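Local atomic coordinates of ORF98 PTP-2 (Cydia pomonella granulosis virus, PDB entry 6I28), a protein that probably acts as a protein phosphatase of the dual-specificity family, removing phosphate from tyrosine and serine or threonine residues, possibly of MAP kinases. Residues T12-D17 with Y117-T122; L18-F23 with T113-Y118; Q129-V134 with V140-H145. All blocks are in the same frame, centred on the assembly; numbering follows the deposited sequence.

Interactions 1 and 2 share helix 110-123, which follows the signature loop of this phosphatase family, and set it against the turn after strand 11-13 and against strand 18-21. Their centres are about 7 Å apart, and Ile14 CG1 packs on Val20 CG2 at 3.6 Å. Interaction 3 joins helix 127-137 to the segment leading into helix 144-151, with its centre about 12 Å and about 10 Å from those of interactions 1 and 2. Val134 CG2 joins it to interaction 1, lying 3.7 Å from Ile119 CD1. A glycerol, probably from the crystallisation liquor, is bound at Asn15, while a calcium ion sits about 10 Å from the side chain of Val20 and about 11 Å from that of Pro142.

Interaction 1 of 3, residues T12-D17 with Y117-T122; sequences TRINQD and YYIMRT
Ile119 of helix 110-123 reaches the turn after strand 11-13 with a single methyl, CD1, which meets both Ile14 and Asn15. Its side chain is drawn out straight, with CD1 anti to CB's CA (chi2 179°), and this extension carries the methyl across the gap. Ile14 comes at a slant and offers its short branch: CG2 lies 4.0 Å from Ile119 CD1, while its longer CG1 arm leads away toward Val20. Asn15 comes from the opposite direction, with ND2 of its amide 4.1 Å from Ile119 CD1. The amide is held by its other atom, since Asn15 OD1 accepts from Asp17 N at 2.8 Å to close an Asx turn. The donor stands 42° out of the amide plane, off the lone-pair direction. Asn15 ND2 meanwhile donates to a bound glycerol. Arg13 NH1 donates to Asn15 O at 3.2 Å, in the plane of its guanidinium group. On the helix side, Thr122 CG2 lies over one face of the Tyr118 ring, 3.4 Å above its plane and displaced toward the rim. A water 2.7 Å from Tyr118 OH also reaches Asp17 OD2 weakly. The direct contact is thus a methyl packing on a methyl and on an amide nitrogen; several polar groups of the turn bond within it, which probably helps to set its shape, while Ile14 O bonds to Lys137.

Interaction 2 of 3, residues L18-F23 with T113-Y118; sequences LFVGGF and TLAIYY
Strand 18-21 presents Leu18 and Val20 to Ala115 and Tyr118 of helix segment 113-118, the two running nearly antiparallel at 155° with their axes 9.4 Å apart at closest. The backbones come nearest at Val20 and Ala115, whose CA atoms are 7.3 Å apart, a spacing made possible by the small alanine. Here Val20 CG2 rests on Ala115 CB at 3.6 Å, methyl against methyl. The valine puts that branch forward because CG1 stands anti to the backbone N (chi1 171°), which turns CG2 to the side of the N. Two residues earlier, Leu18 extends from the same side of the strand. Its CD1 continues the chain in an extended line (chi2 178°) and arrives at the Tyr118 ring obliquely, 3.9 Å from Tyr118 CD2. The same methyl is 4.3 Å from Ala115 CB, so Leu18 settles between the alanine and the base of the tyrosine, bridging one turn of the helix. All four residues are buried, and the whole contact is hydrophobic. Phe19, between the two inward residues, points to the other side of the sheet, where it meets Phe33 and Val39. Leu18 also touches Ile102, and Val20 touches Ile14, so the patch continues onto strand 100-103 and the turn after strand 11-13. Helix 82-95 also packs on Tyr118 through Phe86, Ile93 and His94, and helix 144-151 packs on helix 110-123 through Leu150. The contact therefore forms part of the central sheet-to-helix core of the phosphatase fold.

Interaction 3 of 3, residues Q129-V134 with V140-H145; sequences QAFQYV and VHPSEH
Phe131 of helix 127-137 sets its ring against Val140 and Pro142, in the segment that leads into helix 144-151, with Val140 O at the ring edge. The side chain leaves the helix aslant to its partners. At CB it turns so that CG stands anti to the backbone N (chi1 162°), and this swing brings one edge of the ring to the passing segment. CD1 is the first ring atom to arrive, 4.0 Å from Val140 CG2. CE1, next along the edge, carries most of the contact: it lies 3.8 Å from the same methyl, Val140 CG2, and 3.7 Å from the backbone oxygen Val140 O. That oxygen sits in the plane of the ring, facing the weakly positive C-H rim, an arrangement that is probably mildly favourable. CE1 is also 4.1 Å from Pro142 CD, which comes up obliquely to the ring. At the tip, CZ is still close to the carbonyl, 4.1 Å from Val140 O. The phenylalanine and Val140 side chains lie alongside each other, pointing opposite ways. One turn further along the helix, Val134 meets Val140 roughly perpendicularly, with CG1 4.0 Å from Val140 CG2. This one methyl of Val140 therefore touches both the phenylalanine and the valine, linking two residues one turn apart. Around the contact, Tyr135 of the same helix meets the Phe131 ring and also touches Val140. Helix 110-123 packs on the contact, with Ile119 against Val134, Ala112 against Val140 and Thr113 against Pro142. The connection between helices 127-137 and 144-151 is in this way folded down on both its own preceding helix and the helix that follows the signature loop.

Interaction 1 of 3, residues T12-D17 with Y117-T122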
loop_
_atom_site.group_PDB
_atom_site.type_symbol
_atom_site.label_atom_id
_atom_site.label_comp_id
_atom_site.label_asym_id
_atom_site.label_seq_id
_atom_site.Cartn_x
_atom_site.Cartn_y
_atom_site.Cartn_z
ATOM N N THR A 12 -6.618 0.407 9.227
ATOM C CA THR A 12 -5.713 0.415 10.361
ATOM C C THR A 12 -4.541 1.359 10.099
ATOM O O THR A 12 -3.974 1.367 8.995
ATOM C CB THR A 12 -5.195 -0.993 10.614
ATOM O OG1 THR A 12 -6.264 -1.939 10.539
ATOM C CG2 THR A 12 -4.537 -1.068 11.965
ATOM N N ARG A 13 -4.191 2.165 11.098
ATOM C CA ARG A 13 -2.969 2.945 10.998
ATOM C C ARG A 13 -1.778 2.019 11.111
ATOM O O ARG A 13 -1.651 1.293 12.112
ATOM C CB ARG A 13 -2.875 4.029 12.071
ATOM C CG ARG A 13 -1.608 4.903 11.849
ATOM C CD ARG A 13 -1.435 6.020 12.888
ATOM N NE ARG A 13 -2.277 7.207 12.659
ATOM C CZ ARG A 13 -2.007 8.147 11.763
ATOM N NH1 ARG A 13 -0.943 8.044 10.994
ATOM N NH2 ARG A 13 -2.788 9.200 11.648
ATOM N N ILE A 14 -0.909 2.035 10.104
ATOM C CA ILE A 14 0.294 1.198 10.103
ATOM C C ILE A 14 1.503 1.926 10.708
ATOM O O ILE A 14 2.274 1.346 11.484
ATOM C CB ILE A 14 0.593 0.734 8.652
ATOM C CG1 ILE A 14 -0.574 -0.055 8.053
ATOM C CG2 ILE A 14 1.876 -0.122 8.591
ATOM C CD1 ILE A 14 -1.046 -1.213 8.965
ATOM N N ASN A 15 1.737 3.180 10.353
ATOM C CA ASN A 15 2.773 4.024 10.930
ATOM C C ASN A 15 2.309 5.472 10.778
ATOM O O ASN A 15 1.145 5.721 10.484
ATOM C CB ASN A 15 4.145 3.731 10.306
ATOM C CG ASN A 15 4.242 4.090 8.845
ATOM O OD1 ASN A 15 3.404 4.810 8.279
ATOM N ND2 ASN A 15 5.305 3.594 8.204
ATOM N N GLN A 16 3.216 6.435 11.005
ATOM C CA GLN A 16 2.794 7.832 10.978
ATOM C C GLN A 16 2.368 8.278 9.586
ATOM O O GLN A 16 1.691 9.293 9.473
ATOM C CB GLN A 16 3.903 8.737 11.503
ATOM C CG GLN A 16 3.822 8.959 13.042
ATOM C CD GLN A 16 2.377 9.064 13.629
ATOM O OE1 GLN A 16 1.999 8.315 14.542
ATOM N NE2 GLN A 16 1.578 9.985 13.086
ATOM N N ASP A 17 2.721 7.530 8.536
ATOM C CA ASP A 17 2.438 7.931 7.157
ATOM C C ASP A 17 1.340 7.145 6.460
ATOM O O ASP A 17 0.806 7.621 5.445
ATOM C CB ASP A 17 3.695 7.774 6.265
ATOM C CG ASP A 17 4.894 8.491 6.781
ATOM O OD1 ASP A 17 4.744 9.668 7.198
ATOM O OD2 ASP A 17 6.038 7.861 6.820
ATOM N N TYR A 117 5.929 -2.985 0.769
ATOM C CA TYR A 117 7.009 -2.621 -0.136
ATOM C C TYR A 117 7.504 -1.206 0.148
ATOM O O TYR A 117 8.723 -0.951 0.163
ATOM C CB TYR A 117 6.530 -2.689 -1.582
ATOM C CG TYR A 117 7.618 -2.272 -2.575
ATOM C CD1 TYR A 117 8.804 -2.908 -2.645
ATOM C CD2 TYR A 117 7.419 -1.213 -3.428
ATOM C CE1 TYR A 117 9.811 -2.538 -3.561
ATOM C CE2 TYR A 117 8.373 -0.795 -4.346
ATOM C CZ TYR A 117 9.579 -1.445 -4.416
ATOM O OH TYR A 117 10.565 -1.068 -5.314
ATOM N N TYR A 118 6.580 -0.265 0.373
ATOM C CA TYR A 118 6.995 1.044 0.804
ATOM C C TYR A 118 7.870 1.013 2.029
ATOM O O TYR A 118 8.889 1.703 2.061
ATOM C CB TYR A 118 5.790 1.963 1.017
ATOM C CG TYR A 118 6.191 3.357 1.343
ATOM C CD1 TYR A 118 6.539 4.219 0.313
ATOM C CD2 TYR A 118 6.309 3.829 2.659
ATOM C CE1 TYR A 118 6.944 5.478 0.550
ATOM C CE2 TYR A 118 6.697 5.171 2.892
ATOM C CZ TYR A 118 7.042 5.968 1.818
ATOM O OH TYR A 118 7.464 7.275 1.953
ATOM N N ILE A 119 7.568 0.142 3.016
ATOM C CA ILE A 119 8.395 0.073 4.216
ATOM C C ILE A 119 9.726 -0.633 3.954
ATOM O O ILE A 119 10.765 -0.199 4.456
ATOM C CB ILE A 119 7.540 -0.608 5.319
ATOM C CG1 ILE A 119 6.393 0.345 5.752
ATOM C CG2 ILE A 119 8.390 -1.054 6.522
ATOM C CD1 ILE A 119 5.488 -0.223 6.795
ATOM N N MET A 120 9.714 -1.713 3.148
ATOM C CA MET A 120 10.939 -2.367 2.731
ATOM C C MET A 120 11.891 -1.399 2.065
ATOM O O MET A 120 13.067 -1.335 2.417
ATOM C CB MET A 120 10.642 -3.511 1.755
ATOM C CG MET A 120 9.852 -4.644 2.293
ATOM S SD MET A 120 9.374 -5.799 1.006
ATOM C CE MET A 120 10.945 -6.136 0.236
ATOM N N ARG A 121 11.377 -0.538 1.204
ATOM C CA ARG A 121 12.274 0.252 0.397
ATOM C C ARG A 121 12.719 1.546 1.082
ATOM O O ARG A 121 13.876 1.963 0.934
ATOM C CB ARG A 121 11.585 0.589 -0.937
ATOM C CG ARG A 121 12.427 1.465 -1.839
ATOM C CD ARG A 121 11.911 1.398 -3.263
ATOM N NE ARG A 121 12.349 2.507 -4.105
ATOM C CZ ARG A 121 12.056 2.619 -5.409
ATOM N NH1 ARG A 121 11.365 1.685 -6.028
ATOM N NH2 ARG A 121 12.465 3.669 -6.098
ATOM N N THR A 122 11.850 2.177 1.856
ATOM C CA THR A 122 12.262 3.360 2.593
ATOM C C THR A 122 13.169 3.003 3.776
ATOM O O THR A 122 14.021 3.808 4.180
ATOM C CB THR A 122 11.041 4.167 3.091
ATOM O OG1 THR A 122 10.169 3.396 3.942
ATOM C CG2 THR A 122 10.234 4.787 1.888
HETATM O O HOH W 1 8.443 7.419 4.500
#

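Interaction 2 of 3, residues L18-F23 with T113-Y118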
loop_
_atom_site.group_PDB
_atom_site.type_symbol
_atom_site.label_atom_id
_atom_site.label_comp_id
_atom_site.label_asym_id
_atom_site.label_seq_id
_atom_site.Cartn_x
_atom_site.Cartn_y
_atom_site.Cartn_z
ATOM N N LEU A 18 1.012 5.931 6.924
ATOM C CA LEU A 18 0.236 4.974 6.153
ATOM C C LEU A 18 -0.901 4.359 6.952
ATOM O O LEU A 18 -0.707 3.984 8.115
ATOM C CB LEU A 18 1.121 3.796 5.666
ATOM C CG LEU A 18 2.232 4.087 4.688
ATOM C CD1 LEU A 18 2.956 2.788 4.414
ATOM C CD2 LEU A 18 1.708 4.747 3.382
ATOM N N PHE A 19 -2.072 4.285 6.316
ATOM C CA PHE A 19 -3.198 3.412 6.651
ATOM C C PHE A 19 -3.386 2.332 5.591
ATOM O O PHE A 19 -3.116 2.538 4.400
ATOM C CB PHE A 19 -4.503 4.199 6.776
ATOM C CG PHE A 19 -4.492 5.242 7.836
ATOM C CD1 PHE A 19 -3.858 6.452 7.662
ATOM C CD2 PHE A 19 -5.152 5.021 9.020
ATOM C CE1 PHE A 19 -3.890 7.381 8.661
ATOM C CE2 PHE A 19 -5.165 5.971 10.005
ATOM C CZ PHE A 19 -4.533 7.128 9.829
ATOM N N VAL A 20 -3.834 1.153 6.029
ATOM C CA VAL A 20 -4.231 0.067 5.128
ATOM C C VAL A 20 -5.644 -0.408 5.484
ATOM O O VAL A 20 -5.980 -0.595 6.662
ATOM C CB VAL A 20 -3.267 -1.130 5.196
ATOM C CG1 VAL A 20 -3.861 -2.260 4.415
ATOM C CG2 VAL A 20 -1.917 -0.757 4.762
ATOM N N GLY A 21 -6.487 -0.588 4.482
ATOM C CA GLY A 21 -7.821 -1.071 4.732
ATOM C C GLY A 21 -8.478 -1.647 3.508
ATOM O O GLY A 21 -7.841 -1.842 2.465
ATOM N N GLY A 22 -9.774 -1.899 3.649
ATOM C CA GLY A 22 -10.528 -2.526 2.582
ATOM C C GLY A 22 -11.541 -1.596 1.948
ATOM O O GLY A 22 -11.362 -0.384 1.950
ATOM N N PHE A 23 -12.604 -2.164 1.415
ATOM C CA PHE A 23 -13.731 -1.413 0.878
ATOM C C PHE A 23 -14.899 -2.379 0.789
ATOM O O PHE A 23 -14.783 -3.467 0.191
ATOM C CB PHE A 23 -13.429 -0.756 -0.492
ATOM C CG PHE A 23 -14.628 0.002 -1.033
ATOM C CD1 PHE A 23 -15.060 1.161 -0.398
ATOM C CD2 PHE A 23 -15.335 -0.456 -2.138
ATOM C CE1 PHE A 23 -16.187 1.846 -0.832
ATOM C CE2 PHE A 23 -16.458 0.225 -2.577
ATOM C CZ PHE A 23 -16.890 1.377 -1.900
ATOM N N THR A 113 0.414 -5.440 0.297
ATOM C CA THR A 113 1.617 -5.616 -0.500
ATOM C C THR A 113 2.306 -4.288 -0.782
ATOM O O THR A 113 3.518 -4.141 -0.618
ATOM C CB THR A 113 1.259 -6.372 -1.771
ATOM O OG1 THR A 113 0.962 -7.750 -1.435
ATOM C CG2 THR A 113 2.419 -6.408 -2.810
ATOM N N LEU A 114 1.547 -3.271 -1.205
ATOM C CA LEU A 114 2.177 -1.974 -1.435
ATOM C C LEU A 114 2.706 -1.333 -0.162
ATOM O O LEU A 114 3.778 -0.698 -0.196
ATOM C CB LEU A 114 1.209 -1.024 -2.143
ATOM C CG LEU A 114 1.662 0.403 -2.482
ATOM C CD1 LEU A 114 2.910 0.370 -3.329
ATOM C CD2 LEU A 114 0.536 1.195 -3.165
ATOM N N ALA A 115 1.956 -1.422 0.941
ATOM C CA ALA A 115 2.431 -0.872 2.210
ATOM C C ALA A 115 3.731 -1.532 2.634
ATOM O O ALA A 115 4.697 -0.839 3.012
ATOM C CB ALA A 115 1.358 -1.034 3.268
ATOM N N ILE A 116 3.808 -2.855 2.512
ATOM C CA ILE A 116 4.996 -3.588 2.931
ATOM C C ILE A 116 6.165 -3.163 2.067
ATOM O O ILE A 116 7.270 -2.956 2.560
ATOM C CB ILE A 116 4.743 -5.109 2.868
ATOM C CG1 ILE A 116 3.772 -5.581 3.963
ATOM C CG2 ILE A 116 6.082 -5.915 2.951
ATOM C CD1 ILE A 116 3.413 -7.089 3.958
ATOM N N TYR A 117 5.929 -2.985 0.769
ATOM C CA TYR A 117 7.009 -2.621 -0.136
ATOM C C TYR A 117 7.504 -1.206 0.148
ATOM O O TYR A 117 8.723 -0.951 0.163
ATOM C CB TYR A 117 6.530 -2.689 -1.582
ATOM C CG TYR A 117 7.618 -2.272 -2.575
ATOM C CD1 TYR A 117 8.804 -2.908 -2.645
ATOM C CD2 TYR A 117 7.419 -1.213 -3.428
ATOM C CE1 TYR A 117 9.811 -2.538 -3.561
ATOM C CE2 TYR A 117 8.373 -0.795 -4.346
ATOM C CZ TYR A 117 9.579 -1.445 -4.416
ATOM O OH TYR A 117 10.565 -1.068 -5.314
ATOM N N TYR A 118 6.580 -0.265 0.373
ATOM C CA TYR A 118 6.995 1.044 0.804
ATOM C C TYR A 118 7.870 1.013 2.029
ATOM O O TYR A 118 8.889 1.703 2.061
ATOM C CB TYR A 118 5.790 1.963 1.017
ATOM C CG TYR A 118 6.191 3.357 1.343
ATOM C CD1 TYR A 118 6.539 4.219 0.313
ATOM C CD2 TYR A 118 6.309 3.829 2.659
ATOM C CE1 TYR A 118 6.944 5.478 0.550
ATOM C CE2 TYR A 118 6.697 5.171 2.892
ATOM C CZ TYR A 118 7.042 5.968 1.818
ATOM O OH TYR A 118 7.464 7.275 1.953
#

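Interaction 3 of 3, residues Q129-V134 with V140-H145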
loop_
_atom_site.group_PDB
_atom_site.type_symbol
_atom_site.label_atom_id
_atom_site.label_comp_id
_atom_site.label_asym_id
_atom_site.label_seq_id
_atom_site.Cartn_x
_atom_site.Cartn_y
_atom_site.Cartn_z
ATOM N N GLN A 129 11.018 -8.891 7.621
ATOM C CA GLN A 129 11.047 -7.831 8.626
ATOM C C GLN A 129 9.918 -6.820 8.409
ATOM O O GLN A 129 9.242 -6.403 9.357
ATOM C CB GLN A 129 12.389 -7.111 8.603
ATOM C CG GLN A 129 12.646 -6.323 9.861
ATOM C CD GLN A 129 14.017 -5.698 9.876
ATOM O OE1 GLN A 129 14.956 -6.211 9.270
ATOM N NE2 GLN A 129 14.134 -4.564 10.550
ATOM N N ALA A 130 9.729 -6.358 7.171
ATOM C CA ALA A 130 8.649 -5.430 6.953
ATOM C C ALA A 130 7.293 -6.076 7.176
ATOM O O ALA A 130 6.359 -5.409 7.638
ATOM C CB ALA A 130 8.735 -4.849 5.542
ATOM N N PHE A 131 7.132 -7.341 6.782
ATOM C CA PHE A 131 5.847 -7.991 6.934
ATOM C C PHE A 131 5.495 -8.076 8.413
ATOM O O PHE A 131 4.388 -7.747 8.824
ATOM C CB PHE A 131 5.864 -9.369 6.278
ATOM C CG PHE A 131 4.755 -10.269 6.750
ATOM C CD1 PHE A 131 3.461 -10.149 6.307
ATOM C CD2 PHE A 131 5.035 -11.266 7.661
ATOM C CE1 PHE A 131 2.463 -11.002 6.779
ATOM C CE2 PHE A 131 4.037 -12.109 8.142
ATOM C CZ PHE A 131 2.771 -11.984 7.721
ATOM N N GLN A 132 6.430 -8.545 9.243
ATOM C CA GLN A 132 6.123 -8.610 10.666
ATOM C C GLN A 132 5.769 -7.245 11.249
ATOM O O GLN A 132 4.844 -7.153 12.064
ATOM C CB GLN A 132 7.281 -9.257 11.441
ATOM C CG GLN A 132 7.611 -10.695 10.983
ATOM C CD GLN A 132 6.582 -11.757 11.455
ATOM O OE1 GLN A 132 6.441 -12.820 10.845
ATOM N NE2 GLN A 132 5.854 -11.446 12.517
ATOM N N TYR A 133 6.467 -6.177 10.855
ATOM C CA TYR A 133 6.103 -4.857 11.370
ATOM C C TYR A 133 4.648 -4.532 11.025
ATOM O O TYR A 133 3.848 -4.154 11.897
ATOM C CB TYR A 133 7.047 -3.761 10.839
ATOM C CG TYR A 133 6.701 -2.399 11.431
ATOM C CD1 TYR A 133 7.242 -1.977 12.650
ATOM C CD2 TYR A 133 5.783 -1.552 10.794
ATOM C CE1 TYR A 133 6.900 -0.751 13.213
ATOM C CE2 TYR A 133 5.426 -0.318 11.349
ATOM C CZ TYR A 133 5.991 0.079 12.555
ATOM O OH TYR A 133 5.627 1.307 13.105
ATOM N N VAL A 134 4.284 -4.666 9.748
ATOM C CA VAL A 134 2.913 -4.366 9.353
ATOM C C VAL A 134 1.919 -5.294 10.038
ATOM O O VAL A 134 0.843 -4.863 10.451
ATOM C CB VAL A 134 2.744 -4.405 7.818
ATOM C CG1 VAL A 134 1.280 -4.372 7.526
ATOM C CG2 VAL A 134 3.581 -3.324 7.198
ATOM N N VAL A 140 -2.287 -9.086 8.141
ATOM C CA VAL A 140 -2.315 -9.095 6.683
ATOM C C VAL A 140 -1.812 -10.451 6.207
ATOM O O VAL A 140 -1.196 -11.216 6.968
ATOM C CB VAL A 140 -1.460 -7.943 6.104
ATOM C CG1 VAL A 140 -2.033 -6.623 6.511
ATOM C CG2 VAL A 140 -0.012 -8.092 6.635
ATOM N N HIS A 141 -2.102 -10.764 4.951
ATOM C CA HIS A 141 -1.756 -12.060 4.378
ATOM C C HIS A 141 -1.633 -11.914 2.861
ATOM O O HIS A 141 -2.555 -12.280 2.118
ATOM C CB HIS A 141 -2.802 -13.122 4.736
ATOM C CG HIS A 141 -2.325 -14.526 4.519
ATOM N ND1 HIS A 141 -2.967 -15.413 3.682
ATOM C CD2 HIS A 141 -1.254 -15.189 5.013
ATOM C CE1 HIS A 141 -2.327 -16.570 3.687
ATOM N NE2 HIS A 141 -1.289 -16.465 4.494
ATOM N N PRO A 142 -0.509 -11.400 2.371
ATOM C CA PRO A 142 -0.345 -11.241 0.925
ATOM C C PRO A 142 -0.374 -12.584 0.220
ATOM O O PRO A 142 0.194 -13.579 0.691
ATOM C CB PRO A 142 1.025 -10.556 0.791
ATOM C CG PRO A 142 1.240 -9.879 2.113
ATOM C CD PRO A 142 0.626 -10.832 3.120
ATOM N N SER A 143 -1.065 -12.618 -0.905
ATOM C CA SER A 143 -1.050 -13.830 -1.707
ATOM C C SER A 143 0.373 -14.240 -2.055
ATOM O O SER A 143 1.272 -13.406 -2.169
ATOM C CB SER A 143 -1.843 -13.624 -2.987
ATOM O OG SER A 143 -3.127 -13.081 -2.696
ATOM N N GLU A 144 0.548 -15.538 -2.290
ATOM C CA GLU A 144 1.890 -16.066 -2.511
ATOM C C GLU A 144 2.625 -15.316 -3.619
ATOM O O GLU A 144 3.823 -15.030 -3.493
ATOM C CB GLU A 144 1.839 -17.560 -2.846
ATOM C CG GLU A 144 1.956 -18.449 -1.635
ATOM C CD GLU A 144 2.065 -19.930 -1.994
ATOM O OE1 GLU A 144 1.354 -20.743 -1.359
ATOM O OE2 GLU A 144 2.863 -20.275 -2.902
ATOM N N HIS A 145 1.940 -15.002 -4.724
ATOM C CA HIS A 145 2.663 -14.345 -5.815
ATOM C C HIS A 145 3.070 -12.917 -5.456
ATOM O O HIS A 145 4.063 -12.399 -5.992
ATOM C CB HIS A 145 1.855 -14.367 -7.119
ATOM C CG HIS A 145 0.652 -13.481 -7.121
ATOM N ND1 HIS A 145 -0.517 -13.810 -6.455
ATOM C CD2 HIS A 145 0.410 -12.307 -7.747
ATOM C CE1 HIS A 145 -1.417 -12.863 -6.654
ATOM N NE2 HIS A 145 -0.873 -11.929 -7.418
#